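Local coordinates for avirulence protein AVRPPH3 (Pseudomonas syringae pv. phaseolicola, PDB 1UKF), which acts as a papain-like cysteine protease avirulence factor that cleaves itself, interacts with PBS1 in infected plant cells and is essential during infection, at residues L26-D31 with E35-H40; Q107-D112 with V181-V186; F143-F146 with E152-S155; G166-Y171 with Y176-V181. All blocks are in the same frame, centred on the assembly; numbering follows the deposited sequence.

Contact 1 (L26-D31 with E35-H40); sequences LVMSSD and ESRMDH
Two donors converge on the carbonyl oxygen of Asp31: Arg37 NH1 at 2.9 Å from Asp31 O, and a bridging water at 3.0 Å from the same Asp31 O. The guanidinium bond lies close to the plane of the arginine group, yet NH1 stands above the Asp31 carbonyl plane, well off either lone pair. The water donates a second hydrogen bond to Ser36 OG, tying the start of the helix to the turn. A different carbonyl covers one face of the guanidinium: Ser29 O, displaced toward the rim, lies 3.3 Å from Arg37 CZ and makes no hydrogen bond there. Arg37 reaches this position through a bend at chi3 (-77°), and its NH2 forms a salt bridge with Glu152 of strand 151-156.

Met28 supplies the apolar half. Bent at both chi2 and chi3, its chain curls so that the terminal methyl CE lies 3.6 Å from Arg37 CG and 3.5 Å from His40 CD2. Its SD approaches the imidazole obliquely, while His40 NE2 is hydrogen-bonded to Glu24 of the preceding helix.

One backbone carbonyl, Asp31 O, thus accepts from an arginine whose NH2 is paired with an acid. At Met28 the backbone departs from the helical path of 18-27, and the contact is the tight link between two consecutive helices of a papain-like protease, where a type I turn from Met28 to Asp31 packs against helix 34-41.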
loop_
_atom_site.group_PDB
_atom_site.type_symbol
_atom_site.label_atom_id
_atom_site.label_comp_id
_atom_site.label_asym_id
_atom_site.label_seq_id
_atom_site.Cartn_x
_atom_site.Cartn_y
_atom_site.Cartn_z
ATOM N N LEU A 26 -0.184 6.633 5.385
ATOM C CA LEU A 26 0.608 6.070 6.472
ATOM C C LEU A 26 0.919 7.127 7.523
ATOM O O LEU A 26 0.847 6.856 8.724
ATOM C CB LEU A 26 1.920 5.479 5.942
ATOM C CG LEU A 26 1.846 4.095 5.288
ATOM C CD1 LEU A 26 3.202 3.724 4.699
ATOM C CD2 LEU A 26 1.419 3.060 6.323
ATOM N N VAL A 27 1.254 8.332 7.071
ATOM C CA VAL A 27 1.578 9.419 7.985
ATOM C C VAL A 27 0.413 9.782 8.900
ATOM O O VAL A 27 0.611 10.023 10.090
ATOM C CB VAL A 27 2.029 10.679 7.214
ATOM C CG1 VAL A 27 2.190 11.857 8.175
ATOM C CG2 VAL A 27 3.346 10.401 6.503
ATOM N N MET A 28 -0.803 9.813 8.364
ATOM C CA MET A 28 -1.946 10.164 9.199
ATOM C C MET A 28 -2.996 9.063 9.343
ATOM O O MET A 28 -4.182 9.338 9.517
ATOM C CB MET A 28 -2.589 11.462 8.693
ATOM C CG MET A 28 -2.622 11.631 7.181
ATOM S SD MET A 28 -3.658 10.428 6.342
ATOM C CE MET A 28 -5.288 11.087 6.706
ATOM N N SER A 29 -2.542 7.813 9.320
ATOM C CA SER A 29 -3.435 6.664 9.435
ATOM C C SER A 29 -4.164 6.574 10.773
ATOM O O SER A 29 -5.197 5.918 10.873
ATOM C CB SER A 29 -2.653 5.369 9.191
ATOM O OG SER A 29 -1.549 5.265 10.072
ATOM N N SER A 30 -3.638 7.241 11.795
ATOM C CA SER A 30 -4.258 7.200 13.116
ATOM C C SER A 30 -5.098 8.433 13.429
ATOM O O SER A 30 -5.676 8.531 14.512
ATOM C CB SER A 30 -3.185 7.051 14.195
ATOM O OG SER A 30 -2.383 8.217 14.267
ATOM N N ASP A 31 -5.172 9.367 12.487
ATOM C CA ASP A 31 -5.937 10.590 12.704
ATOM C C ASP A 31 -7.386 10.477 12.249
ATOM O O ASP A 31 -7.674 9.922 11.191
ATOM C CB ASP A 31 -5.257 11.761 11.994
ATOM C CG ASP A 31 -3.837 11.983 12.475
ATOM O OD1 ASP A 31 -3.629 12.034 13.706
ATOM O OD2 ASP A 31 -2.927 12.108 11.629
ATOM N N GLU A 35 -13.470 7.688 7.282
ATOM C CA GLU A 35 -14.138 8.648 6.409
ATOM C C GLU A 35 -13.376 9.963 6.302
ATOM O O GLU A 35 -13.197 10.496 5.201
ATOM C CB GLU A 35 -15.557 8.930 6.911
ATOM C CG GLU A 35 -16.481 7.728 6.890
ATOM C CD GLU A 35 -16.679 7.171 5.495
ATOM O OE1 GLU A 35 -17.105 7.935 4.603
ATOM O OE2 GLU A 35 -16.412 5.969 5.290
ATOM N N SER A 36 -12.928 10.494 7.436
ATOM C CA SER A 36 -12.199 11.753 7.411
ATOM C C SER A 36 -10.846 11.584 6.727
ATOM O O SER A 36 -10.346 12.521 6.108
ATOM C CB SER A 36 -12.027 12.321 8.829
ATOM O OG SER A 36 -11.219 11.492 9.642
ATOM N N ARG A 37 -10.257 10.394 6.823
ATOM C CA ARG A 37 -8.972 10.154 6.171
ATOM C C ARG A 37 -9.162 10.143 4.660
ATOM O O ARG A 37 -8.330 10.666 3.918
ATOM C CB ARG A 37 -8.354 8.835 6.647
ATOM C CG ARG A 37 -7.830 8.903 8.081
ATOM C CD ARG A 37 -6.953 7.712 8.432
ATOM N NE ARG A 37 -7.703 6.487 8.702
ATOM C CZ ARG A 37 -8.336 6.229 9.844
ATOM N NH1 ARG A 37 -8.320 7.114 10.831
ATOM N NH2 ARG A 37 -8.957 5.070 10.011
ATOM N N MET A 38 -10.264 9.562 4.199
ATOM C CA MET A 38 -10.519 9.544 2.767
ATOM C C MET A 38 -10.884 10.951 2.286
ATOM O O MET A 38 -10.535 11.337 1.170
ATOM C CB MET A 38 -11.625 8.540 2.427
ATOM C CG MET A 38 -11.227 7.089 2.709
ATOM S SD MET A 38 -9.684 6.545 1.900
ATOM C CE MET A 38 -8.499 6.740 3.240
ATOM N N ASP A 39 -11.575 11.726 3.124
ATOM C CA ASP A 39 -11.934 13.097 2.753
ATOM C C ASP A 39 -10.646 13.899 2.571
ATOM O O ASP A 39 -10.539 14.741 1.679
ATOM C CB ASP A 39 -12.791 13.761 3.839
ATOM C CG ASP A 39 -14.221 13.252 3.861
ATOM O OD1 ASP A 39 -14.632 12.560 2.909
ATOM O OD2 ASP A 39 -14.942 13.558 4.835
ATOM N N HIS A 40 -9.665 13.626 3.425
ATOM C CA HIS A 40 -8.370 14.299 3.369
ATOM C C HIS A 40 -7.634 14.012 2.055
ATOM O O HIS A 40 -7.046 14.912 1.444
ATOM C CB HIS A 40 -7.514 13.833 4.555
ATOM C CG HIS A 40 -6.094 14.312 4.517
ATOM N ND1 HIS A 40 -5.747 15.638 4.660
ATOM C CD2 HIS A 40 -4.930 13.632 4.379
ATOM C CE1 HIS A 40 -4.432 15.754 4.612
ATOM N NE2 HIS A 40 -3.912 14.552 4.442
HETATM O O HOH W 1 -8.431 12.080 9.314
#

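Contact 2 (Q107-D112 with V181-V186); sequences QTVAHD and VNEFRV
The antiparallel sheet of this papain-like fold carries helix 102-113 against one side of strand 178-187, and the contact between 107-112 and 181-186 is part of that helix-on-sheet layer. Helix and strand run almost parallel, 4° apart, with the two short axes 10.5 Å from each other.

Two acidic side chains bridge much of this gap. Glu183 leaves the strand with its chain extended beyond CG (chi2 171°) and brings its carboxylate against Asp112, where Asp112 OD2 and Glu183 OE2 are 2.7 Å apart. The side chains cross at about a right angle and the carboxylate planes are turned 67° against each other. So short a separation between two acid oxygens suggests that one group is protonated. The same Asp112 OD2 has a salt bridge to Lys94 on strand 88-97, a positive charge that probably eases the meeting of the acids. Glu183 OE1 lies 3.2 Å from Asp112 CB, so the glutamate group also rests against the aspartate's methylene.

The pair is buried between the helix layer and the sheet of the papain-like fold, rather than turned to solvent, and an aliphatic residue borders it. Val109, one turn earlier on the helix, places CG1 and CG2 each 4.0 Å from Glu183 OE2. Its CG2 branch also meets Val181 CB at 4.3 Å. Beyond the two segments, Val109 touches Ile164 of helix 160-173, while Val181 packs on Leu124 in the adjoining strand 119-126.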
loop_
_atom_site.group_PDB
_atom_site.type_symbol
_atom_site.label_atom_id
_atom_site.label_comp_id
_atom_site.label_asym_id
_atom_site.label_seq_id
_atom_site.Cartn_x
_atom_site.Cartn_y
_atom_site.Cartn_z
ATOM N N GLN A 107 -2.412 -15.211 3.032
ATOM C CA GLN A 107 -1.961 -15.704 4.327
ATOM C C GLN A 107 -0.519 -15.301 4.619
ATOM O O GLN A 107 -0.209 -14.826 5.714
ATOM C CB GLN A 107 -2.086 -17.229 4.386
ATOM C CG GLN A 107 -1.563 -17.841 5.676
ATOM C CD GLN A 107 -2.262 -17.290 6.904
ATOM O OE1 GLN A 107 -3.477 -17.425 7.054
ATOM N NE2 GLN A 107 -1.495 -16.663 7.789
ATOM N N THR A 108 0.361 -15.493 3.642
ATOM C CA THR A 108 1.766 -15.149 3.817
ATOM C C THR A 108 1.936 -13.658 4.071
ATOM O O THR A 108 2.653 -13.254 4.987
ATOM C CB THR A 108 2.599 -15.548 2.583
ATOM O OG1 THR A 108 2.486 -16.962 2.376
ATOM C CG2 THR A 108 4.063 -15.188 2.788
ATOM N N VAL A 109 1.277 -12.838 3.261
ATOM C CA VAL A 109 1.373 -11.394 3.421
ATOM C C VAL A 109 0.774 -10.958 4.757
ATOM O O VAL A 109 1.334 -10.112 5.448
ATOM C CB VAL A 109 0.665 -10.657 2.259
ATOM C CG1 VAL A 109 0.673 -9.153 2.510
ATOM C CG2 VAL A 109 1.375 -10.968 0.945
ATOM N N ALA A 110 -0.360 -11.548 5.126
ATOM C CA ALA A 110 -1.012 -11.211 6.388
ATOM C C ALA A 110 -0.096 -11.511 7.571
ATOM O O ALA A 110 -0.036 -10.744 8.532
ATOM C CB ALA A 110 -2.315 -11.989 6.528
ATOM N N HIS A 111 0.613 -12.632 7.504
ATOM C CA HIS A 111 1.523 -13.003 8.579
ATOM C C HIS A 111 2.606 -11.944 8.737
ATOM O O HIS A 111 3.091 -11.691 9.843
ATOM C CB HIS A 111 2.172 -14.358 8.287
ATOM C CG HIS A 111 3.194 -14.766 9.302
ATOM N ND1 HIS A 111 2.878 -15.015 10.621
ATOM C CD2 HIS A 111 4.530 -14.956 9.193
ATOM C CE1 HIS A 111 3.977 -15.342 11.279
ATOM N NE2 HIS A 111 4.992 -15.314 10.436
ATOM N N ASP A 112 2.979 -11.315 7.626
ATOM C CA ASP A 112 4.013 -10.290 7.656
ATOM C C ASP A 112 3.505 -8.912 8.073
ATOM O O ASP A 112 4.181 -8.198 8.813
ATOM C CB ASP A 112 4.682 -10.145 6.282
ATOM C CG ASP A 112 5.346 -11.422 5.806
ATOM O OD1 ASP A 112 5.943 -12.135 6.638
ATOM O OD2 ASP A 112 5.289 -11.697 4.587
ATOM N N VAL A 181 3.874 -9.516 -4.502
ATOM C CA VAL A 181 3.640 -8.375 -3.637
ATOM C C VAL A 181 4.950 -8.061 -2.936
ATOM O O VAL A 181 5.560 -8.945 -2.334
ATOM C CB VAL A 181 2.581 -8.690 -2.559
ATOM C CG1 VAL A 181 2.441 -7.513 -1.602
ATOM C CG2 VAL A 181 1.245 -9.004 -3.211
ATOM N N ASN A 182 5.397 -6.814 -3.034
ATOM C CA ASN A 182 6.622 -6.412 -2.356
ATOM C C ASN A 182 6.221 -5.714 -1.066
ATOM O O ASN A 182 5.322 -4.871 -1.058
ATOM C CB ASN A 182 7.445 -5.445 -3.207
ATOM C CG ASN A 182 7.806 -6.017 -4.552
ATOM O OD1 ASN A 182 8.449 -7.063 -4.648
ATOM N ND2 ASN A 182 7.398 -5.331 -5.607
ATOM N N GLU A 183 6.890 -6.064 0.023
ATOM C CA GLU A 183 6.588 -5.478 1.317
ATOM C C GLU A 183 7.700 -4.558 1.783
ATOM O O GLU A 183 8.872 -4.933 1.768
ATOM C CB GLU A 183 6.405 -6.573 2.369
ATOM C CG GLU A 183 5.434 -7.673 1.994
ATOM C CD GLU A 183 5.464 -8.816 2.989
ATOM O OE1 GLU A 183 6.315 -8.789 3.904
ATOM O OE2 GLU A 183 4.643 -9.743 2.860
ATOM N N PHE A 184 7.326 -3.351 2.189
ATOM C CA PHE A 184 8.277 -2.386 2.718
ATOM C C PHE A 184 7.835 -2.117 4.149
ATOM O O PHE A 184 6.902 -1.346 4.389
ATOM C CB PHE A 184 8.267 -1.097 1.895
ATOM C CG PHE A 184 8.672 -1.298 0.464
ATOM C CD1 PHE A 184 7.720 -1.576 -0.513
ATOM C CD2 PHE A 184 10.014 -1.260 0.098
ATOM C CE1 PHE A 184 8.101 -1.814 -1.835
ATOM C CE2 PHE A 184 10.403 -1.500 -1.219
ATOM C CZ PHE A 184 9.446 -1.777 -2.184
ATOM N N ARG A 185 8.492 -2.784 5.093
ATOM C CA ARG A 185 8.178 -2.644 6.509
ATOM C C ARG A 185 8.841 -1.380 7.033
ATOM O O ARG A 185 10.063 -1.243 6.978
ATOM C CB ARG A 185 8.682 -3.865 7.273
ATOM C CG ARG A 185 8.316 -3.881 8.742
ATOM C CD ARG A 185 8.788 -5.174 9.374
ATOM N NE ARG A 185 8.718 -5.139 10.830
ATOM C CZ ARG A 185 9.099 -6.142 11.615
ATOM N NH1 ARG A 185 9.574 -7.258 11.080
ATOM N NH2 ARG A 185 9.012 -6.027 12.933
ATOM N N VAL A 186 8.030 -0.461 7.546
ATOM C CA VAL A 186 8.544 0.810 8.033
ATOM C C VAL A 186 8.147 1.130 9.470
ATOM O O VAL A 186 7.193 0.570 10.006
ATOM C CB VAL A 186 8.062 1.965 7.122
ATOM C CG1 VAL A 186 8.402 1.652 5.671
ATOM C CG2 VAL A 186 6.559 2.170 7.280
#

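Contact 3 (F143-F146 with E152-S155); sequences FKLF and EFQS
Leu145 and Phe153 form the shortest backbone bond between these antiparallel strands, with Phe153 N 2.7 Å from Leu145 O. The return bond, Leu145 N to Phe153 O, is equally straight, at 168°. Phe143 and Ser155 make the second hydrogen-bonded pair, again with a bond in each direction. Between them lies the non-hydrogen-bonded pair Lys144 with Gln154, where Gln154 CA approaches Phe143 O at 3.2 Å in a CA-H...O contact.

Apolar and edge contacts occupy the face bearing Phe143, Leu145, Phe153 and Ser155. Leu145 CD2 meets Phe153 CD1 at 4.1 Å, and Leu145 O lies in the plane of the Phe153 ring, at its edge. Ser155 OG approaches the edge of the Phe143 ring, 3.6 Å from Phe143 CD2.

The other face carries Lys144, Glu152 and Gln154 together with the Phe146 ring, which stacks with Trp25. Lys144 is fully extended beyond CG (chi2 178°), which lets it run alongside Gln154, while Gln154 NE2 donates to Glu152 OE2 at 2.9 Å. That carboxylate oxygen, met here on its anti side, is also the partner of Arg37; Lys144 NZ pairs with Glu139.

The hairpin sits in the sheet between strand 6-9, beside 151-156, and strand 130-139, beside 142-147. Helix 160-173 packs over the face of Phe143 and Phe153, and helix 34-41 over that of Phe146 and Gln154.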
loop_
_atom_site.group_PDB
_atom_site.type_symbol
_atom_site.label_atom_id
_atom_site.label_comp_id
_atom_site.label_asym_id
_atom_site.label_seq_id
_atom_site.Cartn_x
_atom_site.Cartn_y
_atom_site.Cartn_z
ATOM N N PHE A 143 -6.488 -4.081 12.112
ATOM C CA PHE A 143 -5.665 -4.034 10.907
ATOM C C PHE A 143 -6.332 -3.101 9.897
ATOM O O PHE A 143 -7.482 -3.316 9.511
ATOM C CB PHE A 143 -5.513 -5.428 10.296
ATOM C CG PHE A 143 -4.728 -5.441 9.013
ATOM C CD1 PHE A 143 -3.377 -5.107 9.005
ATOM C CD2 PHE A 143 -5.347 -5.759 7.807
ATOM C CE1 PHE A 143 -2.653 -5.087 7.813
ATOM C CE2 PHE A 143 -4.629 -5.742 6.610
ATOM C CZ PHE A 143 -3.279 -5.406 6.614
ATOM N N LYS A 144 -5.609 -2.063 9.485
ATOM C CA LYS A 144 -6.119 -1.084 8.524
ATOM C C LYS A 144 -5.361 -1.201 7.208
ATOM O O LYS A 144 -4.139 -1.321 7.205
ATOM C CB LYS A 144 -5.929 0.342 9.050
ATOM C CG LYS A 144 -6.602 0.677 10.368
ATOM C CD LYS A 144 -6.270 2.116 10.753
ATOM C CE LYS A 144 -6.949 2.539 12.045
ATOM N NZ LYS A 144 -6.575 3.933 12.412
ATOM N N LEU A 145 -6.084 -1.149 6.094
ATOM C CA LEU A 145 -5.455 -1.223 4.784
ATOM C C LEU A 145 -6.067 -0.171 3.871
ATOM O O LEU A 145 -7.288 -0.020 3.805
ATOM C CB LEU A 145 -5.623 -2.621 4.179
ATOM C CG LEU A 145 -4.940 -2.838 2.823
ATOM C CD1 LEU A 145 -4.529 -4.292 2.686
ATOM C CD2 LEU A 145 -5.869 -2.418 1.690
ATOM N N PHE A 146 -5.208 0.565 3.177
ATOM C CA PHE A 146 -5.649 1.607 2.260
ATOM C C PHE A 146 -5.151 1.338 0.850
ATOM O O PHE A 146 -3.950 1.150 0.627
ATOM C CB PHE A 146 -5.141 2.979 2.731
ATOM C CG PHE A 146 -5.248 4.068 1.685
ATOM C CD1 PHE A 146 -6.490 4.506 1.231
ATOM C CD2 PHE A 146 -4.102 4.652 1.158
ATOM C CE1 PHE A 146 -6.582 5.511 0.268
ATOM C CE2 PHE A 146 -4.187 5.657 0.195
ATOM C CZ PHE A 146 -5.430 6.085 -0.247
ATOM N N GLU A 152 -10.413 2.743 2.192
ATOM C CA GLU A 152 -9.873 2.086 3.373
ATOM C C GLU A 152 -10.696 0.881 3.803
ATOM O O GLU A 152 -11.933 0.895 3.753
ATOM C CB GLU A 152 -9.765 3.079 4.539
ATOM C CG GLU A 152 -8.967 2.522 5.726
ATOM C CD GLU A 152 -8.734 3.532 6.837
ATOM O OE1 GLU A 152 -8.377 4.691 6.535
ATOM O OE2 GLU A 152 -8.892 3.152 8.020
ATOM N N PHE A 153 -9.986 -0.161 4.219
ATOM C CA PHE A 153 -10.587 -1.403 4.683
ATOM C C PHE A 153 -10.025 -1.697 6.062
ATOM O O PHE A 153 -8.926 -1.254 6.403
ATOM C CB PHE A 153 -10.235 -2.559 3.742
ATOM C CG PHE A 153 -10.665 -2.338 2.322
ATOM C CD1 PHE A 153 -9.904 -1.551 1.462
ATOM C CD2 PHE A 153 -11.851 -2.890 1.854
ATOM C CE1 PHE A 153 -10.321 -1.315 0.153
ATOM C CE2 PHE A 153 -12.279 -2.662 0.551
ATOM C CZ PHE A 153 -11.512 -1.871 -0.303
ATOM N N GLN A 154 -10.779 -2.448 6.852
ATOM C CA GLN A 154 -10.341 -2.810 8.189
ATOM C C GLN A 154 -10.806 -4.208 8.541
ATOM O O GLN A 154 -11.867 -4.658 8.097
ATOM C CB GLN A 154 -10.878 -1.814 9.220
ATOM C CG GLN A 154 -10.146 -0.478 9.221
ATOM C CD GLN A 154 -10.705 0.491 10.242
ATOM O OE1 GLN A 154 -11.268 0.077 11.258
ATOM N NE2 GLN A 154 -10.536 1.786 9.991
ATOM N N SER A 155 -9.992 -4.897 9.332
ATOM C CA SER A 155 -10.305 -6.246 9.777
ATOM C C SER A 155 -9.554 -6.494 11.068
ATOM O O SER A 155 -8.707 -5.702 11.471
ATOM C CB SER A 155 -9.844 -7.281 8.744
ATOM O OG SER A 155 -8.430 -7.433 8.754
#

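Contact 4 (G166-Y171 with Y176-V181); sequences GLIDHY and YDVACV
Tyr176 N donates to Tyr171 O across 2.9 Å, and the strand that follows turns back along the helix at 147° to it, with the short axes 9.7 Å apart. Helix 160-173 and strand 178-187 are consecutive elements of the papain-like fold, joined by a brief loop, and the helix packs against the sheet that the strand enters.

One methyl group carries much of the apolar packing. Ile168 CG1 lies beside its backbone N, and the further bend at chi2 (-61°) brings CD1 over to Val178, 3.8 Å from Val178 CG1 and 3.9 Å from Val178 CG2. The two side chains cross at about a right angle, so CD1 meets both valine branches. Val181, farther along the strand, extends this patch with its CG2.

The tyrosine side chains meet at their CB atoms rather than through their rings. Tyr171 CB is 4.2 Å from Tyr176 CB and 4.1 Å from Val178 CG2, while Tyr171 O lies at the edge of the Tyr176 ring. From there the two aromatic groups lead away from the contact, and both rings meet Phe126 of strand 119-126, that of Tyr176 edge-to-face. One face of the Tyr171 ring receives its helix neighbour His170, whose CD2 sits over the ring centre. The phenol reaches the active site: Tyr171 OH is hydrogen-bonded to OD2 of catalytic Asp147 and to Asn149 ND2.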
loop_
_atom_site.group_PDB
_atom_site.type_symbol
_atom_site.label_atom_id
_atom_site.label_comp_id
_atom_site.label_asym_id
_atom_site.label_seq_id
_atom_site.Cartn_x
_atom_site.Cartn_y
_atom_site.Cartn_z
ATOM N N GLY A 166 -9.036 -11.072 -0.665
ATOM C CA GLY A 166 -10.085 -10.364 -1.376
ATOM C C GLY A 166 -9.535 -9.296 -2.304
ATOM O O GLY A 166 -10.028 -9.116 -3.419
ATOM N N LEU A 167 -8.510 -8.582 -1.850
ATOM C CA LEU A 167 -7.903 -7.535 -2.657
ATOM C C LEU A 167 -7.222 -8.147 -3.879
ATOM O O LEU A 167 -7.351 -7.640 -4.992
ATOM C CB LEU A 167 -6.886 -6.751 -1.826
ATOM C CG LEU A 167 -6.428 -5.435 -2.455
ATOM C CD1 LEU A 167 -7.622 -4.499 -2.595
ATOM C CD2 LEU A 167 -5.357 -4.788 -1.589
ATOM N N ILE A 168 -6.494 -9.238 -3.670
ATOM C CA ILE A 168 -5.819 -9.909 -4.771
ATOM C C ILE A 168 -6.841 -10.403 -5.793
ATOM O O ILE A 168 -6.664 -10.216 -6.997
ATOM C CB ILE A 168 -4.990 -11.115 -4.275
ATOM C CG1 ILE A 168 -3.883 -10.633 -3.336
ATOM C CG2 ILE A 168 -4.390 -11.865 -5.465
ATOM C CD1 ILE A 168 -2.894 -9.680 -3.980
ATOM N N ASP A 169 -7.912 -11.030 -5.314
ATOM C CA ASP A 169 -8.942 -11.540 -6.213
ATOM C C ASP A 169 -9.606 -10.405 -6.977
ATOM O O ASP A 169 -9.988 -10.566 -8.137
ATOM C CB ASP A 169 -10.004 -12.326 -5.441
ATOM C CG ASP A 169 -9.459 -13.601 -4.831
ATOM O OD1 ASP A 169 -8.493 -14.167 -5.384
ATOM O OD2 ASP A 169 -10.012 -14.043 -3.804
ATOM N N HIS A 170 -9.745 -9.257 -6.321
ATOM C CA HIS A 170 -10.353 -8.090 -6.948
ATOM C C HIS A 170 -9.576 -7.713 -8.205
ATOM O O HIS A 170 -10.153 -7.541 -9.281
ATOM C CB HIS A 170 -10.349 -6.904 -5.981
ATOM C CG HIS A 170 -10.680 -5.596 -6.629
ATOM N ND1 HIS A 170 -11.963 -5.243 -6.984
ATOM C CD2 HIS A 170 -9.886 -4.571 -7.021
ATOM C CE1 HIS A 170 -11.946 -4.057 -7.567
ATOM N NE2 HIS A 170 -10.698 -3.629 -7.602
ATOM N N TYR A 171 -8.262 -7.580 -8.071
ATOM C CA TYR A 171 -7.446 -7.212 -9.212
ATOM C C TYR A 171 -7.378 -8.309 -10.263
ATOM O O TYR A 171 -7.441 -8.025 -11.458
ATOM C CB TYR A 171 -6.046 -6.798 -8.756
ATOM C CG TYR A 171 -6.044 -5.410 -8.158
ATOM C CD1 TYR A 171 -6.000 -5.212 -6.778
ATOM C CD2 TYR A 171 -6.163 -4.288 -8.978
ATOM C CE1 TYR A 171 -6.080 -3.926 -6.232
ATOM C CE2 TYR A 171 -6.244 -3.008 -8.445
ATOM C CZ TYR A 171 -6.204 -2.833 -7.075
ATOM O OH TYR A 171 -6.308 -1.559 -6.559
ATOM N N TYR A 176 -5.783 -8.018 -13.871
ATOM C CA TYR A 176 -4.527 -7.421 -13.431
ATOM C C TYR A 176 -3.889 -8.453 -12.509
ATOM O O TYR A 176 -3.870 -8.286 -11.288
ATOM C CB TYR A 176 -4.760 -6.115 -12.662
ATOM C CG TYR A 176 -5.198 -4.952 -13.524
ATOM C CD1 TYR A 176 -6.536 -4.783 -13.873
ATOM C CD2 TYR A 176 -4.269 -4.028 -14.005
ATOM C CE1 TYR A 176 -6.942 -3.723 -14.679
ATOM C CE2 TYR A 176 -4.664 -2.965 -14.814
ATOM C CZ TYR A 176 -6.002 -2.820 -15.146
ATOM O OH TYR A 176 -6.404 -1.776 -15.948
ATOM N N ASP A 177 -3.385 -9.529 -13.106
ATOM C CA ASP A 177 -2.758 -10.613 -12.358
ATOM C C ASP A 177 -1.642 -10.131 -11.444
ATOM O O ASP A 177 -0.638 -9.592 -11.904
ATOM C CB ASP A 177 -2.206 -11.668 -13.322
ATOM C CG ASP A 177 -1.453 -12.776 -12.607
ATOM O OD1 ASP A 177 -2.035 -13.409 -11.701
ATOM O OD2 ASP A 177 -0.277 -13.020 -12.954
ATOM N N VAL A 178 -1.826 -10.333 -10.144
ATOM C CA VAL A 178 -0.826 -9.935 -9.164
ATOM C C VAL A 178 0.248 -11.018 -9.124
ATOM O O VAL A 178 0.087 -12.040 -8.459
ATOM C CB VAL A 178 -1.449 -9.786 -7.760
ATOM C CG1 VAL A 178 -0.400 -9.302 -6.773
ATOM C CG2 VAL A 178 -2.626 -8.818 -7.815
ATOM N N ALA A 179 1.336 -10.786 -9.849
ATOM C CA ALA A 179 2.441 -11.738 -9.920
ATOM C C ALA A 179 3.145 -11.879 -8.575
ATOM O O ALA A 179 3.579 -12.972 -8.199
ATOM C CB ALA A 179 3.436 -11.296 -10.986
ATOM N N CYS A 180 3.265 -10.767 -7.861
ATOM C CA CYS A 180 3.903 -10.772 -6.554
ATOM C C CYS A 180 3.576 -9.498 -5.794
ATOM O O CYS A 180 3.055 -8.534 -6.356
ATOM C CB CYS A 180 5.424 -10.914 -6.688
ATOM S SG CYS A 180 6.285 -9.493 -7.404
ATOM N N VAL A 181 3.874 -9.516 -4.502
ATOM C CA VAL A 181 3.640 -8.375 -3.637
ATOM C C VAL A 181 4.950 -8.061 -2.936
ATOM O O VAL A 181 5.560 -8.945 -2.334
ATOM C CB VAL A 181 2.581 -8.690 -2.559
ATOM C CG1 VAL A 181 2.441 -7.513 -1.602
ATOM C CG2 VAL A 181 1.245 -9.004 -3.211
#

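How the contacts relate
From the N terminus, contact 1 closes first, a short turn joining helices 18-27 and 34-41. Contact 2 opens much later, at helix 102-113, and closes only on the last strand, 178-187; contacts 3 and 4 both nest inside that long loop, one after the other. Contact 3 closes the hairpin 142-147/151-156, and contact 4 the return from helix 160-173. Contacts 2 and 4 share Val181, so one strand receives two helices. A salt bridge and a probable hydrogen bond tie contact 1 to contact 3, while Leu145 touches Leu167 between contacts 3 and 4. Contacts 1 and 4 lie on opposite sides of the chain's centre.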